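Local coordinates for protein F9 (Vaccinia virus, PDB 6CJ6) that forms part of the poxvirus entry-fusion complex, which merges viral and cellular membranes and opens the pore that lets the virion core into the host cytoplasm, at residues Gln20-His25 with Val140-Ala145. Sequence-based numbering, arbitrary orientation.
With PDO (1,3-propandiol), chain X; MOH (methanol), chain B.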
loop_
_atom_site.group_PDB
_atom_site.type_symbol
_atom_site.label_atom_id
_atom_site.label_comp_id
_atom_site.label_asym_id
_atom_site.label_seq_id
_atom_site.Cartn_x
_atom_site.Cartn_y
_atom_site.Cartn_z
ATOM N N GLN A 20 -4.483 -6.564 -8.990
ATOM C CA GLN A 20 -5.066 -6.804 -10.308
ATOM C C GLN A 20 -4.479 -5.856 -11.346
ATOM O O GLN A 20 -4.100 -6.272 -12.447
ATOM C CB GLN A 20 -6.583 -6.628 -10.253
ATOM C CG GLN A 20 -7.362 -7.822 -9.741
ATOM C CD GLN A 20 -8.855 -7.659 -9.964
ATOM O OE1 GLN A 20 -9.285 -6.805 -10.737
ATOM N NE2 GLN A 20 -9.653 -8.473 -9.283
ATOM N N LYS A 21 -4.402 -4.568 -11.008
ATOM C CA LYS A 21 -3.896 -3.579 -11.952
ATOM C C LYS A 21 -2.413 -3.789 -12.233
ATOM O O LYS A 21 -1.957 -3.596 -13.366
ATOM C CB LYS A 21 -4.157 -2.177 -11.405
ATOM C CG LYS A 21 -5.627 -1.872 -11.148
ATOM C CD LYS A 21 -5.783 -0.905 -9.984
ATOM C CE LYS A 21 -6.864 0.134 -10.242
ATOM N NZ LYS A 21 -8.226 -0.455 -10.340
ATOM N N LEU A 22 -1.645 -4.189 -11.216
ATOM C CA LEU A 22 -0.216 -4.422 -11.415
ATOM C C LEU A 22 0.030 -5.553 -12.404
ATOM O O LEU A 22 0.954 -5.481 -13.223
ATOM C CB LEU A 22 0.461 -4.730 -10.079
ATOM C CG LEU A 22 0.586 -3.598 -9.060
ATOM C CD1 LEU A 22 1.311 -4.081 -7.815
ATOM C CD2 LEU A 22 1.297 -2.404 -9.668
ATOM N N ALA A 23 -0.783 -6.612 -12.338
ATOM C CA ALA A 23 -0.597 -7.746 -13.237
ATOM C C ALA A 23 -0.886 -7.376 -14.686
ATOM O O ALA A 23 -0.209 -7.867 -15.597
ATOM C CB ALA A 23 -1.482 -8.914 -12.803
ATOM N N GLN A 24 -1.881 -6.517 -14.919
ATOM C CA GLN A 24 -2.192 -6.103 -16.284
ATOM C C GLN A 24 -1.115 -5.186 -16.851
ATOM O O GLN A 24 -0.691 -5.357 -18.000
ATOM C CB GLN A 24 -3.554 -5.409 -16.328
ATOM C CG GLN A 24 -4.660 -6.209 -15.686
ATOM C CD GLN A 24 -5.975 -5.464 -15.664
ATOM O OE1 GLN A 24 -6.132 -4.430 -16.316
ATOM N NE2 GLN A 24 -6.932 -5.986 -14.909
ATOM N N HIS A 25 -0.658 -4.209 -16.061
ATOM C CA HIS A 25 0.303 -3.210 -16.523
ATOM C C HIS A 25 1.744 -3.704 -16.544
ATOM O O HIS A 25 2.668 -2.882 -16.502
ATOM C CB HIS A 25 0.159 -1.900 -15.740
ATOM C CG HIS A 25 -0.890 -0.990 -16.298
ATOM N ND1 HIS A 25 -2.170 -0.924 -15.790
ATOM C CD2 HIS A 25 -0.853 -0.123 -17.338
ATOM C CE1 HIS A 25 -2.872 -0.046 -16.485
ATOM N NE2 HIS A 25 -2.096 0.453 -17.430
ATOM N N VAL A 140 3.655 -5.482 -1.504
ATOM C CA VAL A 140 4.213 -5.700 -2.834
ATOM C C VAL A 140 5.301 -4.669 -3.095
ATOM O O VAL A 140 5.080 -3.462 -2.931
ATOM C CB VAL A 140 3.125 -5.680 -3.925
ATOM C CG1 VAL A 140 2.267 -4.431 -3.819
ATOM C CG2 VAL A 140 3.755 -5.787 -5.306
ATOM N N ASN A 141 6.480 -5.147 -3.484
ATOM C CA ASN A 141 7.585 -4.283 -3.873
ATOM C C ASN A 141 7.471 -3.990 -5.363
ATOM O O ASN A 141 7.428 -4.918 -6.177
ATOM C CB ASN A 141 8.919 -4.974 -3.600
ATOM C CG ASN A 141 10.101 -4.178 -4.121
ATOM O OD1 ASN A 141 10.107 -2.947 -4.056
ATOM N ND2 ASN A 141 11.099 -4.873 -4.659
ATOM N N THR A 142 7.431 -2.708 -5.724
ATOM C CA THR A 142 7.459 -2.319 -7.128
ATOM C C THR A 142 8.814 -1.773 -7.562
ATOM O O THR A 142 8.896 -1.079 -8.581
ATOM C CB THR A 142 6.338 -1.338 -7.469
ATOM O OG1 THR A 142 6.388 -0.215 -6.578
ATOM C CG2 THR A 142 4.983 -2.033 -7.396
ATOM N N GLY A 143 9.877 -2.079 -6.822
ATOM C CA GLY A 143 11.208 -1.692 -7.241
ATOM C C GLY A 143 11.463 -0.206 -7.276
ATOM O O GLY A 143 12.398 0.238 -7.947
ATOM N N SER A 144 10.657 0.580 -6.575
ATOM C CA SER A 144 10.866 2.014 -6.455
ATOM C C SER A 144 10.765 2.391 -4.989
ATOM O O SER A 144 9.822 1.981 -4.305
ATOM C CB SER A 144 9.817 2.784 -7.255
ATOM O OG SER A 144 9.715 4.114 -6.802
ATOM N N ALA A 145 11.737 3.164 -4.507
ATOM C CA ALA A 145 11.681 3.628 -3.127
ATOM C C ALA A 145 10.502 4.566 -2.910
ATOM O O ALA A 145 9.857 4.532 -1.855
ATOM C CB ALA A 145 12.994 4.309 -2.745
HETATM C C1 PDO X . -11.291 -4.511 -7.645
HETATM O O1 PDO X . -10.571 -5.000 -6.508
HETATM C C2 PDO X . -10.489 -3.402 -8.316
HETATM C C3 PDO X . -9.567 -3.968 -9.389
HETATM O O3 PDO X . -8.716 -2.929 -9.884
HETATM C C MOH B . 3.900 0.015 -4.916
HETATM O O MOH B . 4.845 -0.285 -3.910
#
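Leu-22 and Val-140 meet methyl to methyl: CD1 of Leu-22 reaches 3.9 Å from CG2 of Val-140, the two side chains coming tip to tip. On Val-140, CG2 lies opposite the backbone N while CG1 (chi1 52°) falls between N and the carbonyl carbon, and this turns both branches to the leucine. The same CD1 sits 4.2 Å from CG2 of Thr-142, which flanks it more loosely. Tyr-18 and Leu-19 of helix 10-24 pack on Val-140 too, and Met-56 touches Leu-22; the three touching residues are all buried. In the fold, the last turn of helix 10-24 rests here on the end of strand 133-141, the central strand of a parallel sheet, just where the chain turns toward helix 145-158. That turn is an Asx turn: Gly-143 N donates to Asn-141 OD1 at 2.9 Å, from well above the carbonyl plane. The CB of Asn-141 is directed away from the helix segment, and ND2 bonds to Asn-53 OD1 and Ile-35 O. The helix has a far looser outer side, where Ala-23 is exposed in the monomer. Lys-21 instead lies against helix 59-74, and its NZ grips O3 of a bound 1,3-propanediol at 2.6 Å, a ligand also bonded to Ser-17 O.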